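Local coordinates for protein lipid transferase CIDEC (Mus musculus, PDB 4IKG) that transfers triacylglycerols between lipid droplets in white adipose tissue and so promotes their fusion into a single large droplet, its CIDE-N domain mediating homodimerization, at residues D41-G52 with T68-W79; V10-I21 with N31-L39. All blocks are in the same frame, centred on the assembly; numbering follows the deposited sequence. Where two conformers were deposited one is given.

Interaction 1 (D41-G52 with T68-W79). Unlike the reference sequence in segment 68-79: Ala75 (reference Lys), Ala77 (reference Gln).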
loop_
_atom_site.group_PDB
_atom_site.type_symbol
_atom_site.label_atom_id
_atom_site.label_comp_id
_atom_site.label_asym_id
_atom_site.label_seq_id
_atom_site.Cartn_x
_atom_site.Cartn_y
_atom_site.Cartn_z
ATOM N N ASP A 41 9.886 5.385 -8.735
ATOM C CA ASP A 41 9.510 4.248 -9.567
ATOM C C ASP A 41 8.335 3.500 -8.948
ATOM O O ASP A 41 8.151 3.516 -7.731
ATOM C CB ASP A 41 10.704 3.320 -9.810
ATOM C CG ASP A 41 11.536 3.096 -8.563
ATOM O OD1 ASP A 41 11.469 3.936 -7.641
ATOM O OD2 ASP A 41 12.267 2.084 -8.511
ATOM N N LYS A 42 7.536 2.860 -9.796
ATOM C CA LYS A 42 6.311 2.205 -9.350
ATOM C C LYS A 42 6.586 1.071 -8.366
ATOM O O LYS A 42 7.438 0.218 -8.616
ATOM C CB LYS A 42 5.506 1.694 -10.549
ATOM C CG LYS A 42 4.207 1.002 -10.173
ATOM C CD LYS A 42 3.130 1.214 -11.225
ATOM C CE LYS A 42 3.533 0.631 -12.569
ATOM N NZ LYS A 42 2.480 0.848 -13.600
ATOM N N PRO A 43 5.868 1.073 -7.231
ATOM C CA PRO A 43 6.013 0.029 -6.211
ATOM C C PRO A 43 5.616 -1.334 -6.769
ATOM O O PRO A 43 4.781 -1.401 -7.671
ATOM C CB PRO A 43 5.023 0.458 -5.123
ATOM C CG PRO A 43 4.771 1.906 -5.366
ATOM C CD PRO A 43 4.883 2.095 -6.842
ATOM N N PHE A 44 6.202 -2.401 -6.236
ATOM C CA PHE A 44 5.965 -3.743 -6.759
ATOM C C PHE A 44 5.121 -4.597 -5.817
ATOM O O PHE A 44 4.470 -5.552 -6.248
ATOM C CB PHE A 44 7.296 -4.442 -7.054
ATOM C CG PHE A 44 7.147 -5.784 -7.718
ATOM C CD1 PHE A 44 7.535 -6.944 -7.066
ATOM C CD2 PHE A 44 6.615 -5.886 -8.993
ATOM C CE1 PHE A 44 7.399 -8.180 -7.677
ATOM C CE2 PHE A 44 6.476 -7.119 -9.607
ATOM C CZ PHE A 44 6.868 -8.267 -8.948
ATOM N N SER A 45 5.128 -4.255 -4.532
ATOM C CA SER A 45 4.413 -5.053 -3.543
ATOM C C SER A 45 3.714 -4.191 -2.497
ATOM O O SER A 45 4.255 -3.175 -2.052
ATOM C CB SER A 45 5.372 -6.031 -2.858
ATOM O OG SER A 45 4.686 -6.870 -1.946
ATOM N N LEU A 46 2.508 -4.597 -2.113
ATOM C CA LEU A 46 1.800 -3.936 -1.026
ATOM C C LEU A 46 1.949 -4.772 0.235
ATOM O O LEU A 46 1.743 -5.988 0.212
ATOM C CB LEU A 46 0.322 -3.758 -1.361
ATOM C CG LEU A 46 -0.469 -3.001 -0.293
ATOM C CD1 LEU A 46 0.102 -1.603 -0.106
ATOM C CD2 LEU A 46 -1.947 -2.937 -0.637
ATOM N N VAL A 47 2.308 -4.125 1.337
ATOM C CA VAL A 47 2.590 -4.856 2.564
ATOM C C VAL A 47 1.874 -4.230 3.759
ATOM O O VAL A 47 1.445 -3.082 3.695
ATOM C CB VAL A 47 4.117 -4.944 2.803
ATOM C CG1 VAL A 47 4.563 -4.019 3.934
ATOM C CG2 VAL A 47 4.531 -6.380 3.071
ATOM N N LEU A 48 1.718 -4.991 4.839
ATOM C CA LEU A 48 1.158 -4.435 6.066
ATOM C C LEU A 48 2.239 -3.701 6.866
ATOM O O LEU A 48 3.336 -4.226 7.062
ATOM C CB LEU A 48 0.500 -5.527 6.915
ATOM C CG LEU A 48 -0.786 -6.153 6.370
ATOM C CD1 LEU A 48 -1.447 -7.031 7.424
ATOM C CD2 LEU A 48 -1.749 -5.081 5.887
ATOM N N GLU A 49 1.928 -2.485 7.313
ATOM C CA GLU A 49 2.870 -1.667 8.082
ATOM C C GLU A 49 3.131 -2.270 9.455
ATOM O O GLU A 49 4.156 -2.003 10.082
ATOM C CB GLU A 49 2.345 -0.229 8.225
ATOM C CG GLU A 49 2.129 0.255 9.668
ATOM C CD GLU A 49 3.385 0.847 10.297
ATOM O OE1 GLU A 49 4.151 1.525 9.582
ATOM O OE2 GLU A 49 3.610 0.624 11.505
ATOM N N GLU A 50 2.198 -3.093 9.917
ATOM C CA GLU A 50 2.281 -3.653 11.257
ATOM C C GLU A 50 3.388 -4.693 11.392
ATOM O O GLU A 50 4.141 -4.678 12.370
ATOM C CB GLU A 50 0.940 -4.253 11.679
ATOM C CG GLU A 50 0.954 -4.846 13.075
ATOM C CD GLU A 50 -0.390 -5.424 13.467
ATOM O OE1 GLU A 50 -0.444 -6.202 14.442
ATOM O OE2 GLU A 50 -1.394 -5.099 12.799
ATOM N N ASP A 51 3.493 -5.589 10.414
ATOM C CA ASP A 51 4.456 -6.684 10.495
ATOM C C ASP A 51 5.036 -7.119 9.149
ATOM O O ASP A 51 5.740 -8.128 9.073
ATOM C CB ASP A 51 3.825 -7.885 11.204
ATOM C CG ASP A 51 2.413 -8.164 10.727
ATOM O OD1 ASP A 51 2.137 -7.958 9.525
ATOM O OD2 ASP A 51 1.577 -8.583 11.555
ATOM N N GLY A 52 4.744 -6.365 8.094
ATOM C CA GLY A 52 5.252 -6.693 6.773
ATOM C C GLY A 52 4.552 -7.875 6.129
ATOM O O GLY A 52 5.149 -8.591 5.324
ATOM N N THR A 68 -6.760 -0.041 8.252
ATOM C CA THR A 68 -5.493 -0.743 8.059
ATOM C C THR A 68 -4.430 0.168 7.452
ATOM O O THR A 68 -4.646 0.774 6.400
ATOM C CB THR A 68 -5.660 -1.980 7.150
ATOM O OG1 THR A 68 -6.555 -2.914 7.765
ATOM C CG2 THR A 68 -4.317 -2.651 6.910
ATOM N N MET A 69 -3.282 0.264 8.120
ATOM C CA MET A 69 -2.172 1.056 7.604
ATOM C C MET A 69 -1.294 0.207 6.693
ATOM O O MET A 69 -0.710 -0.789 7.128
ATOM C CB MET A 69 -1.339 1.634 8.749
ATOM C CG MET A 69 -0.196 2.531 8.298
ATOM S SD MET A 69 -0.754 4.027 7.458
ATOM C CE MET A 69 -1.666 4.825 8.780
ATOM N N PHE A 70 -1.205 0.599 5.427
ATOM C CA PHE A 70 -0.390 -0.135 4.468
ATOM C C PHE A 70 1.024 0.417 4.372
ATOM O O PHE A 70 1.369 1.409 5.017
ATOM C CB PHE A 70 -1.038 -0.128 3.084
ATOM C CG PHE A 70 -2.345 -0.860 3.025
ATOM C CD1 PHE A 70 -2.378 -2.233 2.845
ATOM C CD2 PHE A 70 -3.541 -0.177 3.149
ATOM C CE1 PHE A 70 -3.582 -2.909 2.791
ATOM C CE2 PHE A 70 -4.749 -0.850 3.095
ATOM C CZ PHE A 70 -4.768 -2.216 2.917
ATOM N N MET A 71 1.836 -0.245 3.558
ATOM C CA MET A 71 3.213 0.155 3.328
ATOM C C MET A 71 3.660 -0.383 1.976
ATOM O O MET A 71 3.695 -1.598 1.759
ATOM C CB MET A 71 4.118 -0.368 4.443
ATOM C CG MET A 71 5.565 0.073 4.318
ATOM S SD MET A 71 6.338 0.315 5.928
ATOM C CE MET A 71 8.009 -0.226 5.574
ATOM N N VAL A 72 3.970 0.491 1.035
ATOM C CA VAL A 72 4.326 0.014 -0.284
ATOM C C VAL A 72 5.762 -0.344 -0.314
ATOM O O VAL A 72 6.596 0.353 0.241
ATOM C CB VAL A 72 4.164 1.045 -1.386
ATOM C CG1 VAL A 72 2.732 1.190 -1.790
ATOM C CG2 VAL A 72 4.781 2.363 -0.982
ATOM N N LEU A 73 6.050 -1.428 -0.993
ATOM C CA LEU A 73 7.427 -1.761 -1.248
ATOM C C LEU A 73 7.737 -1.573 -2.710
ATOM O O LEU A 73 7.099 -2.109 -3.603
ATOM C CB LEU A 73 7.726 -3.185 -0.841
ATOM C CG LEU A 73 8.332 -3.377 0.521
ATOM C CD1 LEU A 73 8.321 -2.168 1.430
ATOM C CD2 LEU A 73 7.575 -4.513 1.134
ATOM N N LEU A 74 8.755 -0.796 -2.928
ATOM C CA LEU A 74 9.122 -0.408 -4.258
ATOM C C LEU A 74 10.188 -1.330 -4.770
ATOM O O LEU A 74 11.340 -1.195 -4.403
ATOM C CB LEU A 74 9.655 1.035 -4.243
ATOM C CG LEU A 74 10.555 1.570 -3.110
ATOM C CD1 LEU A 74 10.248 2.999 -2.695
ATOM C CD2 LEU A 74 10.772 0.698 -1.883
ATOM N N ALA A 75 9.788 -2.276 -5.612
ATOM C CA ALA A 75 10.502 -2.640 -6.809
ATOM C C ALA A 75 12.007 -2.830 -6.572
ATOM O O ALA A 75 12.829 -2.053 -7.035
ATOM C CB ALA A 75 10.209 -1.653 -7.922
ATOM N N GLY A 76 12.331 -3.832 -5.765
ATOM C CA GLY A 76 13.600 -3.962 -5.094
ATOM C C GLY A 76 13.329 -4.884 -3.912
ATOM O O GLY A 76 12.760 -5.976 -4.073
ATOM N N ALA A 77 13.769 -4.432 -2.739
ATOM C CA ALA A 77 13.664 -5.146 -1.472
ATOM C C ALA A 77 12.585 -4.727 -0.456
ATOM O O ALA A 77 11.879 -3.765 -0.617
ATOM C CB ALA A 77 15.011 -5.204 -0.785
ATOM N N LYS A 78 12.609 -5.470 0.635
ATOM C CA LYS A 78 11.577 -5.754 1.594
ATOM C C LYS A 78 11.290 -4.752 2.730
ATOM O O LYS A 78 11.885 -3.690 2.805
ATOM C CB LYS A 78 11.943 -7.083 2.226
ATOM C CG LYS A 78 13.416 -7.187 2.597
ATOM C CD LYS A 78 13.970 -5.882 3.144
ATOM C CE LYS A 78 15.321 -6.071 3.811
ATOM N NZ LYS A 78 16.059 -7.245 3.267
ATOM N N TRP A 79 10.327 -5.137 3.574
ATOM C CA TRP A 79 9.824 -4.371 4.732
ATOM C C TRP A 79 10.845 -4.214 5.852
ATOM O O TRP A 79 11.620 -5.102 6.109
ATOM C CB TRP A 79 8.489 -5.006 5.270
ATOM C CG TRP A 79 8.320 -5.110 6.787
ATOM C CD1 TRP A 79 8.828 -6.076 7.589
ATOM C CD2 TRP A 79 7.673 -4.190 7.645
ATOM N NE1 TRP A 79 8.517 -5.833 8.887
ATOM C CE2 TRP A 79 7.799 -4.672 8.945
ATOM C CE3 TRP A 79 6.984 -3.020 7.442
ATOM C CZ2 TRP A 79 7.279 -4.014 10.024
ATOM C CZ3 TRP A 79 6.469 -2.382 8.505
ATOM C CH2 TRP A 79 6.613 -2.871 9.780
HETATM O O HOH W 1 -0.727 -2.565 9.390
#
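Leu46 lays its two methyls against the Phe70 ring where strands 45-48 and 69-73 run antiparallel, a pairing in the middle of the mixed sheet of the ubiquitin-like CIDE-N domain. With CG anti to the backbone N (chi1 -177°), Leu46 sends CD2 obliquely to Phe70 CD1 at 3.6 Å, while CD1 meets Phe70 CB. Val72 is on the same face as Leu46, and its CB touches Pro43 CB at 3.9 Å; helix 26-36 covers this side, Leu30 packing on both Leu46 and Pro43. Farther along, the methyls Leu48 CD2 and Thr68 CG2 meet, and the latter also sits above the rim of the Phe70 ring.

Ser45, Val47, Met71 and Leu73 occupy the other face. Val47 and Met71 stand side by side, pointing the same way, with Val47 CG1 3.7 Å from Met71 CB, and Leu73 CD2 comes across to Val47 CB. Where the chain turns after the strand, the carbon chains of Glu49 and Met69 cross, CG to CG at 3.5 Å; the Glu49 carboxylate finds its partner outside the two segments, in Arg15. Glu49 N also donates to Met69 O, and a water receiving a weak bond from Glu50 N donates to that same carbonyl.

Trp79 returns over the 49-52 turn with its indole laid flat: Gly52 CA rests over the five-membered ring, 3.5 Å from its centroid and 15° off the normal, a CH-pi contact. The indole runs too close to the Glu49 carbonyl in the model, however, so its exact position is doubtful.

At the other end, where strand 45-48 begins, Phe44 and Ser45 form a classic beta bulge against Leu73, whose carbonyl O receives two N-H groups lying in the carbonyl plane, from Phe44 N at 2.8 Å and from Ser45 N at 3.1 Å.

Interaction 2 (V10-I21 with N31-L39); sequences VSTADRKVRKGI and NKVQDILKL
Val10 projects CG1 into the corner between Val33 on the last turn of helix 26-36 and Leu37 just past its end, 3.9 Å from Val33 CG2 and 3.8 Å from Leu37 CD1. Its first torsion, with CG1 opposite the backbone N at -177°, carries that methyl to the helix. Two residues on, Thr12 splits its roles: methyl CG2 packs on Leu37 CD1, while OG1 donates to Asp14 OD1 from above the carboxylate plane and accepts from Lys16 N, bonds that hold the loop around the type I turn from Thr12 to Arg15.

Past the turn, Val17 CG2 slides by Leu37 CD2 at 3.8 Å. This is the beta-hairpin and following helix of the ubiquitin-like fold, in which the helix packs across one face of the sheet; Leu37, the first residue to leave helical geometry, packs against Val10 and Lys19 of the two hairpin strands and against Thr12 and Val17 of the loop between them.

The Lys19 side chain passes that of Leu37 in the opposite direction, its CB against CD2. Lys19 CD lies 3.7 Å from Ile36 CG2, and the bend at chi3 (-75°) turns CE and NZ toward Ile36 O, to which NZ makes a weak hydrogen bond. Ile21 reaches Ile36 tip to tip: CG2 lies 3.6 Å from Ile36 CD1, and CD1 rests on Ile36 CG2.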
loop_
_atom_site.group_PDB
_atom_site.type_symbol
_atom_site.label_atom_id
_atom_site.label_comp_id
_atom_site.label_asym_id
_atom_site.label_seq_id
_atom_site.Cartn_x
_atom_site.Cartn_y
_atom_site.Cartn_z
ATOM N N VAL A 10 -1.934 4.580 3.376
ATOM C CA VAL A 10 -0.642 4.140 2.855
ATOM C C VAL A 10 0.519 4.960 3.419
ATOM O O VAL A 10 0.521 6.189 3.340
ATOM C CB VAL A 10 -0.617 4.192 1.315
ATOM C CG1 VAL A 10 0.700 3.655 0.782
ATOM C CG2 VAL A 10 -1.787 3.404 0.746
ATOM N N SER A 11 1.503 4.267 3.988
ATOM C CA SER A 11 2.674 4.922 4.560
ATOM C C SER A 11 3.923 4.627 3.737
ATOM O O SER A 11 3.934 3.710 2.915
ATOM C CB SER A 11 2.885 4.472 6.007
ATOM O OG SER A 11 4.080 5.013 6.546
ATOM N N THR A 12 4.973 5.409 3.963
ATOM C CA THR A 12 6.252 5.182 3.303
ATOM C C THR A 12 7.171 4.366 4.206
ATOM O O THR A 12 6.938 4.270 5.411
ATOM C CB THR A 12 6.938 6.507 2.922
ATOM O OG1 THR A 12 7.037 7.346 4.079
ATOM C CG2 THR A 12 6.137 7.226 1.848
ATOM N N ALA A 13 8.213 3.785 3.620
ATOM C CA ALA A 13 9.118 2.898 4.349
ATOM C C ALA A 13 9.791 3.560 5.552
ATOM O O ALA A 13 10.112 2.893 6.535
ATOM C CB ALA A 13 10.162 2.313 3.408
ATOM N N ASP A 14 9.991 4.870 5.471
ATOM C CA ASP A 14 10.647 5.614 6.541
ATOM C C ASP A 14 9.648 6.194 7.540
ATOM O O ASP A 14 10.013 7.012 8.386
ATOM C CB ASP A 14 11.516 6.726 5.949
ATOM C CG ASP A 14 10.876 7.386 4.740
ATOM O OD1 ASP A 14 10.054 6.729 4.066
ATOM O OD2 ASP A 14 11.200 8.558 4.458
ATOM N N ARG A 15 8.393 5.757 7.435
ATOM C CA ARG A 15 7.288 6.277 8.248
ATOM C C ARG A 15 7.202 7.794 8.191
ATOM O O ARG A 15 6.850 8.445 9.178
ATOM C CB ARG A 15 7.400 5.824 9.705
ATOM C CG ARG A 15 6.680 4.531 10.006
ATOM C CD ARG A 15 7.401 3.338 9.415
ATOM N NE ARG A 15 7.014 2.116 10.109
ATOM C CZ ARG A 15 7.547 0.920 9.887
ATOM N NH1 ARG A 15 8.500 0.769 8.976
ATOM N NH2 ARG A 15 7.122 -0.126 10.580
ATOM N N LYS A 16 7.533 8.347 7.028
ATOM C CA LYS A 16 7.582 9.790 6.844
ATOM C C LYS A 16 6.190 10.361 6.596
ATOM O O LYS A 16 5.671 11.128 7.408
ATOM C CB LYS A 16 8.512 10.146 5.679
ATOM C CG LYS A 16 8.979 11.597 5.678
ATOM C CD LYS A 16 9.507 12.026 4.312
ATOM C CE LYS A 16 11.032 12.037 4.250
ATOM N NZ LYS A 16 11.530 12.639 2.976
ATOM N N VAL A 17 5.592 9.981 5.472
ATOM C CA VAL A 17 4.275 10.481 5.097
ATOM C C VAL A 17 3.227 9.368 5.010
ATOM O O VAL A 17 3.473 8.303 4.434
ATOM C CB VAL A 17 4.333 11.330 3.791
ATOM C CG1 VAL A 17 5.730 11.282 3.175
ATOM C CG2 VAL A 17 3.274 10.890 2.785
ATOM N N ARG A 18 2.069 9.614 5.617
ATOM C CA ARG A 18 0.936 8.701 5.534
ATOM C C ARG A 18 -0.204 9.400 4.809
ATOM O O ARG A 18 -0.568 10.526 5.150
ATOM C CB ARG A 18 0.484 8.280 6.932
ATOM C CG ARG A 18 1.476 7.391 7.661
ATOM C CD ARG A 18 1.373 7.578 9.163
ATOM N NE ARG A 18 1.471 8.987 9.529
ATOM C CZ ARG A 18 2.614 9.659 9.627
ATOM N NH1 ARG A 18 3.767 9.051 9.382
ATOM N NH2 ARG A 18 2.605 10.939 9.966
ATOM N N LYS A 19 -0.766 8.734 3.807
ATOM C CA LYS A 19 -1.793 9.353 2.983
ATOM C C LYS A 19 -3.003 8.457 2.740
ATOM O O LYS A 19 -2.874 7.234 2.624
ATOM C CB LYS A 19 -1.182 9.806 1.655
ATOM C CG LYS A 19 -1.884 10.989 1.018
ATOM C CD LYS A 19 -1.052 11.586 -0.105
ATOM C CE LYS A 19 0.115 12.405 0.430
ATOM N NZ LYS A 19 0.838 13.115 -0.663
ATOM N N GLY A 20 -4.176 9.079 2.668
ATOM C CA GLY A 20 -5.413 8.364 2.414
ATOM C C GLY A 20 -5.711 8.280 0.930
ATOM O O GLY A 20 -5.748 9.298 0.234
ATOM N N ILE A 21 -5.915 7.061 0.443
ATOM C CA ILE A 21 -6.152 6.828 -0.972
ATOM C C ILE A 21 -7.346 5.908 -1.182
ATOM O O ILE A 21 -7.406 4.815 -0.620
ATOM C CB ILE A 21 -4.924 6.186 -1.644
ATOM C CG1 ILE A 21 -3.681 7.060 -1.447
ATOM C CG2 ILE A 21 -5.189 5.955 -3.125
ATOM C CD1 ILE A 21 -2.397 6.417 -1.915
ATOM N N ASN A 31 -1.303 1.196 -8.866
ATOM C CA ASN A 31 -1.208 2.171 -9.948
ATOM C C ASN A 31 -1.163 3.607 -9.414
ATOM O O ASN A 31 -0.353 4.421 -9.861
ATOM C CB ASN A 31 -2.364 2.004 -10.949
ATOM C CG ASN A 31 -2.231 0.748 -11.801
ATOM O OD1 ASN A 31 -1.132 0.233 -12.009
ATOM N ND2 ASN A 31 -3.358 0.255 -12.304
ATOM N N LYS A 32 -2.013 3.892 -8.430
ATOM C CA LYS A 32 -2.208 5.249 -7.913
ATOM C C LYS A 32 -1.082 5.757 -7.012
ATOM O O LYS A 32 -0.627 6.896 -7.148
ATOM C CB LYS A 32 -3.540 5.338 -7.158
ATOM C CG LYS A 32 -4.507 6.349 -7.742
ATOM C CD LYS A 32 -5.806 5.690 -8.161
ATOM C CE LYS A 32 -6.942 6.100 -7.246
ATOM N NZ LYS A 32 -8.223 5.482 -7.673
ATOM N N VAL A 33 -0.647 4.900 -6.091
ATOM C CA VAL A 33 0.301 5.273 -5.037
ATOM C C VAL A 33 1.622 5.879 -5.543
ATOM O O VAL A 33 2.217 6.718 -4.869
ATOM C CB VAL A 33 0.551 4.090 -4.047
ATOM C CG1 VAL A 33 0.989 2.832 -4.795
ATOM C CG2 VAL A 33 1.554 4.479 -2.962
ATOM N N GLN A 34 2.066 5.482 -6.733
ATOM C CA GLN A 34 3.305 6.034 -7.293
ATOM C C GLN A 34 3.213 7.542 -7.499
ATOM O O GLN A 34 4.093 8.287 -7.078
ATOM C CB GLN A 34 3.683 5.354 -8.615
ATOM C CG GLN A 34 4.972 5.899 -9.237
ATOM C CD GLN A 34 5.213 5.405 -10.656
ATOM O OE1 GLN A 34 4.282 5.002 -11.354
ATOM N NE2 GLN A 34 6.469 5.437 -11.088
ATOM N N ASP A 35 2.141 7.984 -8.150
ATOM C CA ASP A 35 1.934 9.404 -8.411
ATOM C C ASP A 35 1.278 10.126 -7.238
ATOM O O ASP A 35 1.339 11.354 -7.151
ATOM C CB ASP A 35 1.120 9.614 -9.694
ATOM C CG ASP A 35 1.984 9.611 -10.941
ATOM O OD1 ASP A 35 3.149 10.055 -10.858
ATOM O OD2 ASP A 35 1.496 9.174 -12.003
ATOM N N ILE A 36 0.651 9.379 -6.335
ATOM C CA ILE A 36 0.058 10.008 -5.157
ATOM C C ILE A 36 1.112 10.334 -4.082
ATOM O O ILE A 36 1.083 11.410 -3.482
ATOM C CB ILE A 36 -1.111 9.179 -4.573
ATOM C CG1 ILE A 36 -2.299 9.195 -5.538
ATOM C CG2 ILE A 36 -1.544 9.727 -3.225
ATOM C CD1 ILE A 36 -3.588 8.654 -4.960
ATOM N N LEU A 37 2.057 9.418 -3.872
ATOM C CA LEU A 37 3.083 9.563 -2.834
ATOM C C LEU A 37 4.409 10.136 -3.337
ATOM O O LEU A 37 5.406 10.113 -2.613
ATOM C CB LEU A 37 3.361 8.211 -2.169
ATOM C CG LEU A 37 2.355 7.712 -1.138
ATOM C CD1 LEU A 37 2.926 6.538 -0.358
ATOM C CD2 LEU A 37 1.982 8.846 -0.204
ATOM N N LYS A 38 4.417 10.643 -4.569
ATOM C CA LYS A 38 5.646 11.099 -5.227
ATOM C C LYS A 38 6.736 10.025 -5.217
ATOM O O LYS A 38 7.769 10.190 -4.568
ATOM C CB LYS A 38 6.184 12.389 -4.590
ATOM C CG LYS A 38 5.583 13.685 -5.125
ATOM C CD LYS A 38 6.381 14.888 -4.629
ATOM C CE LYS A 38 6.201 16.099 -5.534
ATOM N NZ LYS A 38 6.473 15.763 -6.959
ATOM N N LEU A 39 6.508 8.930 -5.938
ATOM C CA LEU A 39 7.477 7.835 -5.977
ATOM C C LEU A 39 8.267 7.789 -7.284
ATOM O O LEU A 39 7.695 7.860 -8.372
ATOM C CB LEU A 39 6.792 6.495 -5.703
ATOM C CG LEU A 39 6.301 6.384 -4.259
ATOM C CD1 LEU A 39 5.676 5.030 -3.986
ATOM C CD2 LEU A 39 7.448 6.657 -3.295
#

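Interactions 1 and 2 share one sheet, their centres about 10 Å apart, and meet where strand 7-11 runs parallel to strand 69-73. Ser11 N lies 3.0 Å from Phe70 O, a probable hydrogen bond linking the hairpin to the 69-73 strand. Helix 26-36 lies across both: Val33, packed on Val10 in interaction 2, also touches Val72 and Pro43 of interaction 1. On the opposite face, the 12-15 turn leans over interaction 1, with Arg15 NE 3.0 Å from Glu49 OE1 in a salt bridge and the Arg15 side chain also packed on Met71. In sequence, interaction 2 closes before interaction 1 opens.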